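PDB 3FAW: reticulocyte binding protein from Streptococcus agalactiae COH1, which probably hydrolyses alpha-1,6-glucosidic branch linkages in pullulan, glycogen and related alpha-glucans at the surface of the bacterium, as pullulanases do. Local coordinates for residues 120-125 and 429-434; 529-534 and 574-579; 580-585 and 598-603. One frame throughout, in Å; residues are numbered along the deposited sequence.

Contact 1 of 3, residues 120-125 and 429-434; sequences QSWEFK and TTHAMS
The indole of Trp122 is sandwiched: the imidazole of His431 lies over one face and the carboxylate carbon of its own neighbour, Glu123, over the rim of the opposite face. The stack with His431 is face to face. The centroids of the imidazole and the five-membered indole ring are 3.6 Å apart, and the two planes are tilted by 21°. CD2 of His431 sits above the middle of the indole, 3.3 Å from Trp122 CD2, whereas His431 NE2 lies over the five-membered ring, 3.3 Å from Trp122 CE2. Although Trp122 NE1 comes within 3.4 Å of His431 NE2, the angle is poor for a hydrogen bond, as expected for stacked rings. At the far end of the benzo ring, Trp122 CZ3 approaches the carbonyl O of Thr430 obliquely at 3.7 Å. The Trp122 ring reaches its partner from a first torsion of 71°, with CG lodged between the backbone N and the carbonyl carbon. The imidazole is fixed in rotation from both nitrogens, ND1 by the carbonyl O of Tyr408 and NE2 by the carboxylate of Asp494; with these two acceptors a protonated ring would probably be favoured. Glu123 is held in turn by a salt bridge to Lys497. Both segments are helix starts: Ser121 OG caps helix 122-129 by accepting from Phe124 N at 3.2 Å, and His431 occupies the N-cap position of helix 432-449. The stack thus joins the end of the N-terminal beta domain to a helix of the (beta/alpha)8 barrel, an aromatic interdomain contact.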
loop_
_atom_site.group_PDB
_atom_site.type_symbol
_atom_site.label_atom_id
_atom_site.label_comp_id
_atom_site.label_asym_id
_atom_site.label_seq_id
_atom_site.Cartn_x
_atom_site.Cartn_y
_atom_site.Cartn_z
ATOM N N GLN A 120 -13.166 26.626 14.995
ATOM C CA GLN A 120 -13.265 25.475 15.890
ATOM C C GLN A 120 -12.089 24.535 15.648
ATOM O O GLN A 120 -11.861 24.115 14.517
ATOM C CB GLN A 120 -14.586 24.736 15.676
ATOM C CG GLN A 120 -15.803 25.513 16.151
ATOM C CD GLN A 120 -17.114 24.852 15.769
ATOM O OE1 GLN A 120 -17.222 24.212 14.722
ATOM N NE2 GLN A 120 -18.123 25.014 16.615
ATOM N N SER A 121 -11.342 24.210 16.707
ATOM C CA SER A 121 -10.236 23.251 16.595
ATOM C C SER A 121 -10.814 21.878 16.269
ATOM O O SER A 121 -11.967 21.609 16.592
ATOM C CB SER A 121 -9.409 23.190 17.889
ATOM O OG SER A 121 -10.095 22.499 18.923
ATOM N N TRP A 122 -10.025 21.012 15.638
ATOM C CA TRP A 122 -10.517 19.671 15.306
ATOM C C TRP A 122 -10.901 18.864 16.556
ATOM O O TRP A 122 -11.866 18.101 16.517
ATOM C CB TRP A 122 -9.540 18.900 14.397
ATOM C CG TRP A 122 -8.247 18.446 15.031
ATOM C CD1 TRP A 122 -7.035 19.077 14.959
ATOM C CD2 TRP A 122 -8.031 17.251 15.793
ATOM N NE1 TRP A 122 -6.087 18.357 15.645
ATOM C CE2 TRP A 122 -6.669 17.231 16.163
ATOM C CE3 TRP A 122 -8.858 16.196 16.203
ATOM C CZ2 TRP A 122 -6.112 16.197 16.925
ATOM C CZ3 TRP A 122 -8.303 15.169 16.963
ATOM C CH2 TRP A 122 -6.941 15.180 17.317
ATOM N N GLU A 123 -10.166 19.041 17.655
ATOM C CA GLU A 123 -10.512 18.396 18.931
ATOM C C GLU A 123 -11.887 18.845 19.436
ATOM O O GLU A 123 -12.667 18.035 19.940
ATOM C CB GLU A 123 -9.467 18.693 20.026
ATOM C CG GLU A 123 -8.075 18.112 19.774
ATOM C CD GLU A 123 -7.134 19.081 19.076
ATOM O OE1 GLU A 123 -7.614 20.016 18.393
ATOM O OE2 GLU A 123 -5.909 18.899 19.206
ATOM N N PHE A 124 -12.163 20.141 19.310
ATOM C CA PHE A 124 -13.455 20.714 19.700
ATOM C C PHE A 124 -14.563 20.292 18.725
ATOM O O PHE A 124 -15.698 20.048 19.146
ATOM C CB PHE A 124 -13.353 22.245 19.775
ATOM C CG PHE A 124 -14.577 22.926 20.358
ATOM C CD1 PHE A 124 -15.117 22.510 21.567
ATOM C CD2 PHE A 124 -15.159 24.009 19.708
ATOM C CE1 PHE A 124 -16.234 23.146 22.110
ATOM C CE2 PHE A 124 -16.272 24.650 20.243
ATOM C CZ PHE A 124 -16.810 24.216 21.446
ATOM N N LYS A 125 -14.232 20.204 17.433
ATOM C CA LYS A 125 -15.169 19.688 16.424
ATOM C C LYS A 125 -15.564 18.233 16.719
ATOM O O LYS A 125 -16.718 17.856 16.530
ATOM C CB LYS A 125 -14.581 19.795 15.009
ATOM C CG LYS A 125 -14.537 21.213 14.453
ATOM C CD LYS A 125 -14.204 21.240 12.967
ATOM C CE LYS A 125 -14.347 22.655 12.408
ATOM N NZ LYS A 125 -13.923 22.786 10.991
ATOM N N THR A 429 -5.567 10.935 10.421
ATOM C CA THR A 429 -6.301 9.798 10.990
ATOM C C THR A 429 -6.323 9.744 12.520
ATOM O O THR A 429 -6.833 8.785 13.087
ATOM C CB THR A 429 -5.789 8.451 10.420
ATOM O OG1 THR A 429 -4.375 8.348 10.617
ATOM C CG2 THR A 429 -6.124 8.342 8.925
ATOM N N THR A 430 -5.775 10.765 13.182
ATOM C CA THR A 430 -5.994 10.973 14.614
ATOM C C THR A 430 -7.332 11.687 14.866
ATOM O O THR A 430 -7.861 11.651 15.974
ATOM C CB THR A 430 -4.848 11.791 15.259
ATOM O OG1 THR A 430 -4.697 13.044 14.579
ATOM C CG2 THR A 430 -3.538 11.023 15.188
ATOM N N HIS A 431 -7.870 12.329 13.827
ATOM C CA HIS A 431 -9.143 13.046 13.914
ATOM C C HIS A 431 -10.277 12.034 13.744
ATOM O O HIS A 431 -10.222 11.183 12.864
ATOM C CB HIS A 431 -9.224 14.158 12.853
ATOM C CG HIS A 431 -8.012 15.047 12.810
ATOM N ND1 HIS A 431 -7.841 16.029 11.857
ATOM C CD2 HIS A 431 -6.905 15.089 13.592
ATOM C CE1 HIS A 431 -6.687 16.642 12.058
ATOM N NE2 HIS A 431 -6.102 16.094 13.108
ATOM N N ALA A 432 -11.297 12.136 14.594
ATOM C CA ALA A 432 -12.302 11.075 14.758
ATOM C C ALA A 432 -12.999 10.613 13.471
ATOM O O ALA A 432 -13.098 9.405 13.214
ATOM C CB ALA A 432 -13.351 11.498 15.795
ATOM N N MET A 433 -13.498 11.553 12.671
ATOM C CA MET A 433 -14.235 11.192 11.457
ATOM C C MET A 433 -13.287 10.796 10.320
ATOM O O MET A 433 -13.676 10.061 9.413
ATOM C CB MET A 433 -15.168 12.324 11.026
ATOM C CG MET A 433 -16.150 12.785 12.102
ATOM S SD MET A 433 -17.189 11.479 12.788
ATOM C CE MET A 433 -16.203 10.932 14.176
ATOM N N SER A 434 -12.045 11.274 10.379
ATOM C CA SER A 434 -10.994 10.830 9.457
ATOM C C SER A 434 -10.557 9.407 9.810
ATOM O O SER A 434 -10.317 8.583 8.925
ATOM C CB SER A 434 -9.786 11.762 9.518
ATOM O OG SER A 434 -10.117 13.068 9.074
#

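Contact 2 of 3, residues 529-534 and 574-579; sequences PNEGTP and DNLTLH
The Asn530-Thr533 type II turn brings Glu531 up to the loop backbone at Leu576, their CA atoms 8.3 Å apart. Glu531 bridges the distance with an outstretched chain, CG anti to the backbone N (chi1 -168°), and its carboxylate makes the close contacts. OE2 accepts from Leu576 N at 3.1 Å, on the syn side and 22° out of the carboxylate plane, with a moderately bent N-H...O angle of 148°. A water donates both to Glu531 OE2 and to Leu576 O, each at 2.8 Å, so OE2 holds Leu576 N directly and Leu576 O through the water. This clasp lies in the loop leading from strand 566-568 of the (beta/alpha)8 barrel into the helix capped by Thr577, where the sequence at Asp574-Asn575 is consistent with the conserved motif that follows the seventh barrel strand in the alpha-amylase family. The other carboxylate oxygen, Glu531 OE1, rests against the leucine side chain, 3.5 Å from Leu576 CG, while Asn575 CB packs 3.3 Å from Glu531 OE2 with the Asn575 amide plane perpendicular to the carboxylate. Within the turn, Asn530 O accepts from both Thr533 N and Thr533 OG1, the hydroxyl at 2.9 Å, and Val581 on the helix lines both Glu531 and Leu576.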
loop_
_atom_site.group_PDB
_atom_site.type_symbol
_atom_site.label_atom_id
_atom_site.label_comp_id
_atom_site.label_asym_id
_atom_site.label_seq_id
_atom_site.Cartn_x
_atom_site.Cartn_y
_atom_site.Cartn_z
ATOM N N PRO A 529 19.302 4.700 -0.209
ATOM C CA PRO A 529 19.599 5.773 -1.164
ATOM C C PRO A 529 20.615 5.435 -2.268
ATOM O O PRO A 529 21.005 6.334 -3.015
ATOM C CB PRO A 529 20.164 6.867 -0.256
ATOM C CG PRO A 529 20.889 6.113 0.804
ATOM C CD PRO A 529 20.176 4.794 0.978
ATOM N N ASN A 530 21.026 4.171 -2.384
ATOM C CA ASN A 530 22.101 3.788 -3.309
ATOM C C ASN A 530 21.757 2.604 -4.226
ATOM O O ASN A 530 22.491 1.618 -4.266
ATOM C CB ASN A 530 23.382 3.470 -2.516
ATOM C CG ASN A 530 23.848 4.632 -1.648
ATOM O OD1 ASN A 530 24.216 4.443 -0.488
ATOM N ND2 ASN A 530 23.837 5.838 -2.207
ATOM N N GLU A 531 20.658 2.708 -4.973
ATOM C CA GLU A 531 20.271 1.645 -5.913
ATOM C C GLU A 531 21.318 1.483 -7.025
ATOM O O GLU A 531 21.758 2.469 -7.627
ATOM C CB GLU A 531 18.890 1.905 -6.534
ATOM C CG GLU A 531 18.330 0.690 -7.286
ATOM C CD GLU A 531 16.933 0.905 -7.851
ATOM O OE1 GLU A 531 16.720 1.905 -8.568
ATOM O OE2 GLU A 531 16.054 0.054 -7.597
ATOM N N GLY A 532 21.706 0.236 -7.289
ATOM C CA GLY A 532 22.730 -0.068 -8.291
ATOM C C GLY A 532 24.118 -0.314 -7.720
ATOM O O GLY A 532 25.028 -0.692 -8.452
ATOM N N THR A 533 24.293 -0.101 -6.417
ATOM C CA THR A 533 25.562 -0.402 -5.755
ATOM C C THR A 533 25.692 -1.907 -5.526
ATOM O O THR A 533 24.740 -2.540 -5.074
ATOM C CB THR A 533 25.678 0.318 -4.405
ATOM O OG1 THR A 533 25.406 1.711 -4.585
ATOM C CG2 THR A 533 27.081 0.151 -3.823
ATOM N N PRO A 534 26.861 -2.492 -5.858
ATOM C CA PRO A 534 27.077 -3.925 -5.613
ATOM C C PRO A 534 26.790 -4.351 -4.166
ATOM O O PRO A 534 27.225 -3.689 -3.224
ATOM C CB PRO A 534 28.560 -4.119 -5.950
ATOM C CG PRO A 534 28.867 -3.046 -6.917
ATOM C CD PRO A 534 28.030 -1.871 -6.508
ATOM N N ASP A 574 7.663 -0.757 -7.050
ATOM C CA ASP A 574 8.520 0.435 -6.986
ATOM C C ASP A 574 9.960 0.095 -7.331
ATOM O O ASP A 574 10.401 -1.031 -7.096
ATOM C CB ASP A 574 8.518 1.035 -5.572
ATOM C CG ASP A 574 7.279 1.843 -5.267
ATOM O OD1 ASP A 574 6.717 2.466 -6.191
ATOM O OD2 ASP A 574 6.879 1.876 -4.085
ATOM N N ASN A 575 10.695 1.072 -7.869
ATOM C CA ASN A 575 12.130 0.926 -8.164
ATOM C C ASN A 575 12.419 -0.102 -9.273
ATOM O O ASN A 575 11.488 -0.648 -9.866
ATOM C CB ASN A 575 12.906 0.618 -6.874
ATOM C CG ASN A 575 12.618 1.624 -5.770
ATOM O OD1 ASN A 575 12.918 2.810 -5.902
ATOM N ND2 ASN A 575 12.029 1.151 -4.677
ATOM N N LEU A 576 13.695 -0.346 -9.578
ATOM C CA LEU A 576 14.061 -1.313 -10.628
ATOM C C LEU A 576 13.614 -2.728 -10.266
ATOM O O LEU A 576 13.614 -3.098 -9.090
ATOM C CB LEU A 576 15.577 -1.318 -10.873
ATOM C CG LEU A 576 16.206 -0.043 -11.445
ATOM C CD1 LEU A 576 17.726 -0.112 -11.354
ATOM C CD2 LEU A 576 15.757 0.189 -12.885
ATOM N N THR A 577 13.241 -3.516 -11.275
ATOM C CA THR A 577 12.951 -4.937 -11.063
ATOM C C THR A 577 14.230 -5.650 -10.613
ATOM O O THR A 577 15.336 -5.142 -10.817
ATOM C CB THR A 577 12.419 -5.652 -12.331
ATOM O OG1 THR A 577 13.460 -5.759 -13.311
ATOM C CG2 THR A 577 11.209 -4.922 -12.930
ATOM N N LEU A 578 14.067 -6.823 -10.009
ATOM C CA LEU A 578 15.203 -7.614 -9.539
ATOM C C LEU A 578 16.198 -7.926 -10.661
ATOM O O LEU A 578 17.409 -7.846 -10.461
ATOM C CB LEU A 578 14.714 -8.923 -8.898
ATOM C CG LEU A 578 15.788 -9.811 -8.264
ATOM C CD1 LEU A 578 16.659 -9.010 -7.299
ATOM C CD2 LEU A 578 15.136 -11.007 -7.577
ATOM N N HIS A 579 15.683 -8.284 -11.833
ATOM C CA HIS A 579 16.520 -8.540 -13.009
ATOM C C HIS A 579 17.324 -7.298 -13.412
ATOM O O HIS A 579 18.547 -7.359 -13.587
ATOM C CB HIS A 579 15.639 -8.985 -14.182
ATOM C CG HIS A 579 16.380 -9.137 -15.472
ATOM N ND1 HIS A 579 16.561 -8.093 -16.352
ATOM C CD2 HIS A 579 16.982 -10.212 -16.035
ATOM C CE1 HIS A 579 17.250 -8.517 -17.398
ATOM N NE2 HIS A 579 17.516 -9.799 -17.231
HETATM O O HOH W 1 15.609 -2.717 -7.128
#

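Contact 3 of 3, residues 580-585 and 598-603; sequences DVIAKS and HRRLRL
Ile582 reaches across from helix 578-586 and lays its two branches against different parts of helix 590-609. Its CD1 end is directed at the backbone: Ile582 CD1 is 3.5 Å from Leu601 CA, a close approach for two carbons, and 4.0 Å from Arg600 C. The methyl CG2 meets the arginine chain instead, 4.1 Å from Arg600 CD and about as far from its CB. The torsions account for this division: CG1 stands anti to the carbonyl carbon (chi1 -75°) and CD1 continues the chain outward (chi2 168°), which carries CD1 forward to the partner helix, while CG2, anti to the backbone N, turns to the arginine. Leu601 offers mainly its CA and CB, with CB 3.8 Å from Ile582 CD1, because its first torsion (-170°) turns the branched end toward Leu578. Arg600 starts toward Ile582, but only its aliphatic part is used here; the guanidinium leads away to a salt bridge of NE with Asp596 and a hydrogen bond of NH1 with the carbonyl O of Ile537. No hydrogen bond crosses between the two segments, and apolar packing carries the contact. Within the first helix, Ser585 OG bonds to Val581 O at 2.7 Å, from the face of the carbonyl plane opposite that used by Ser585 N. Helices 578-586 and 590-609, consecutive in the chain, follow barrel strand 566-568 and precede strand 614-618; helix 685-703 covers His598 and Arg602 on the second of them.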
loop_
_atom_site.group_PDB
_atom_site.type_symbol
_atom_site.label_atom_id
_atom_site.label_comp_id
_atom_site.label_asym_id
_atom_site.label_seq_id
_atom_site.Cartn_x
_atom_site.Cartn_y
_atom_site.Cartn_z
ATOM N N ASP A 580 16.622 -6.175 -13.546
ATOM C CA ASP A 580 17.216 -4.937 -14.044
ATOM C C ASP A 580 18.240 -4.332 -13.081
ATOM O O ASP A 580 19.249 -3.777 -13.517
ATOM C CB ASP A 580 16.125 -3.907 -14.364
ATOM C CG ASP A 580 15.240 -4.320 -15.540
ATOM O OD1 ASP A 580 15.566 -5.276 -16.272
ATOM O OD2 ASP A 580 14.204 -3.663 -15.742
ATOM N N VAL A 581 17.980 -4.434 -11.780
ATOM C CA VAL A 581 18.903 -3.909 -10.765
ATOM C C VAL A 581 20.163 -4.779 -10.658
ATOM O O VAL A 581 21.254 -4.272 -10.414
ATOM C CB VAL A 581 18.216 -3.761 -9.383
ATOM C CG1 VAL A 581 18.012 -5.127 -8.713
ATOM C CG2 VAL A 581 19.018 -2.832 -8.488
ATOM N N ILE A 582 20.010 -6.087 -10.855
ATOM C CA ILE A 582 21.160 -6.991 -10.932
ATOM C C ILE A 582 22.059 -6.629 -12.117
ATOM O O ILE A 582 23.271 -6.511 -11.958
ATOM C CB ILE A 582 20.724 -8.472 -11.023
ATOM C CG1 ILE A 582 20.242 -8.961 -9.654
ATOM C CG2 ILE A 582 21.877 -9.352 -11.514
ATOM C CD1 ILE A 582 19.526 -10.302 -9.689
ATOM N N ALA A 583 21.459 -6.439 -13.293
ATOM C CA ALA A 583 22.200 -6.080 -14.507
ATOM C C ALA A 583 22.898 -4.727 -14.367
ATOM O O ALA A 583 24.028 -4.547 -14.842
ATOM C CB ALA A 583 21.269 -6.069 -15.717
ATOM N N LYS A 584 22.216 -3.782 -13.722
ATOM C CA LYS A 584 22.788 -2.469 -13.424
ATOM C C LYS A 584 23.932 -2.573 -12.421
ATOM O O LYS A 584 24.981 -1.954 -12.606
ATOM C CB LYS A 584 21.709 -1.520 -12.880
ATOM C CG LYS A 584 22.239 -0.208 -12.292
ATOM C CD LYS A 584 22.961 0.643 -13.326
ATOM C CE LYS A 584 23.479 1.942 -12.716
ATOM N NZ LYS A 584 24.154 2.804 -13.728
ATOM N N SER A 585 23.725 -3.363 -11.369
ATOM C CA SER A 585 24.697 -3.468 -10.274
ATOM C C SER A 585 26.029 -4.081 -10.708
ATOM O O SER A 585 27.090 -3.617 -10.292
ATOM C CB SER A 585 24.101 -4.254 -9.106
ATOM O OG SER A 585 23.010 -3.546 -8.532
ATOM N N HIS A 598 20.476 -14.221 -14.288
ATOM C CA HIS A 598 19.483 -15.138 -13.714
ATOM C C HIS A 598 20.068 -16.059 -12.638
ATOM O O HIS A 598 19.379 -16.408 -11.684
ATOM C CB HIS A 598 18.793 -15.962 -14.806
ATOM C CG HIS A 598 17.738 -15.205 -15.552
ATOM N ND1 HIS A 598 18.039 -14.211 -16.457
ATOM C CD2 HIS A 598 16.387 -15.290 -15.523
ATOM C CE1 HIS A 598 16.921 -13.716 -16.954
ATOM N NE2 HIS A 598 15.903 -14.354 -16.405
ATOM N N ARG A 599 21.332 -16.450 -12.789
ATOM C CA ARG A 599 22.012 -17.220 -11.745
ATOM C C ARG A 599 22.034 -16.428 -10.436
ATOM O O ARG A 599 21.741 -16.971 -9.375
ATOM C CB ARG A 599 23.430 -17.612 -12.184
ATOM C CG ARG A 599 23.455 -18.799 -13.132
ATOM C CD ARG A 599 24.858 -19.137 -13.604
ATOM N NE ARG A 599 24.823 -20.140 -14.667
ATOM C CZ ARG A 599 25.890 -20.612 -15.310
ATOM N NH1 ARG A 599 27.113 -20.178 -15.013
ATOM N NH2 ARG A 599 25.733 -21.525 -16.260
ATOM N N ARG A 600 22.347 -15.138 -10.535
ATOM C CA ARG A 600 22.318 -14.227 -9.387
ATOM C C ARG A 600 20.900 -13.964 -8.872
ATOM O O ARG A 600 20.682 -13.873 -7.665
ATOM C CB ARG A 600 22.998 -12.903 -9.746
ATOM C CG ARG A 600 24.486 -13.048 -10.025
ATOM C CD ARG A 600 25.082 -11.762 -10.567
ATOM N NE ARG A 600 26.515 -11.886 -10.827
ATOM C CZ ARG A 600 27.475 -11.810 -9.901
ATOM N NH1 ARG A 600 27.176 -11.626 -8.626
ATOM N NH2 ARG A 600 28.749 -11.930 -10.254
ATOM N N LEU A 601 19.943 -13.842 -9.788
ATOM C CA LEU A 601 18.537 -13.645 -9.429
ATOM C C LEU A 601 18.020 -14.816 -8.592
ATOM O O LEU A 601 17.328 -14.619 -7.589
ATOM C CB LEU A 601 17.690 -13.478 -10.698
ATOM C CG LEU A 601 16.232 -13.037 -10.543
ATOM C CD1 LEU A 601 15.732 -12.440 -11.850
ATOM C CD2 LEU A 601 15.335 -14.188 -10.110
ATOM N N ARG A 602 18.375 -16.030 -9.002
ATOM C CA ARG A 602 17.942 -17.237 -8.305
ATOM C C ARG A 602 18.516 -17.330 -6.890
ATOM O O ARG A 602 17.854 -17.840 -5.987
ATOM C CB ARG A 602 18.297 -18.484 -9.123
ATOM C CG ARG A 602 17.410 -18.662 -10.346
ATOM C CD ARG A 602 17.687 -19.973 -11.083
ATOM N NE ARG A 602 18.820 -19.887 -12.004
ATOM C CZ ARG A 602 18.757 -19.990 -13.337
ATOM N NH1 ARG A 602 17.607 -20.175 -13.975
ATOM N NH2 ARG A 602 19.873 -19.904 -14.049
ATOM N N LEU A 603 19.735 -16.828 -6.699
ATOM C CA LEU A 603 20.325 -16.739 -5.363
ATOM C C LEU A 603 19.492 -15.844 -4.450
ATOM O O LEU A 603 19.247 -16.192 -3.300
ATOM C CB LEU A 603 21.763 -16.215 -5.425
ATOM C CG LEU A 603 22.799 -17.100 -6.123
ATOM C CD1 LEU A 603 24.182 -16.489 -5.951
ATOM C CD2 LEU A 603 22.766 -18.536 -5.603
#

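Contacts 2 and 3 are neighbours, their centres about 10 Å apart, and both draw on helix 578-586: contact 2 at the loop entering it, contact 3 along its body. They touch directly, with Leu578 against Leu601 and the Glu531 chain against Val581. Chemistry follows burial: the partly buried contact 2 relies on a carboxylate, a backbone N-H and a water, whereas the fully buried contact 3 is apolar. Contact 1 lies on the opposite side of the chain's centre, about 41 Å from contact 2 centre to centre. Also partly buried, it uses aromatic stacking to link two domains, while the other pair ties together loops and helices between barrel strands 513-516 and 614-618.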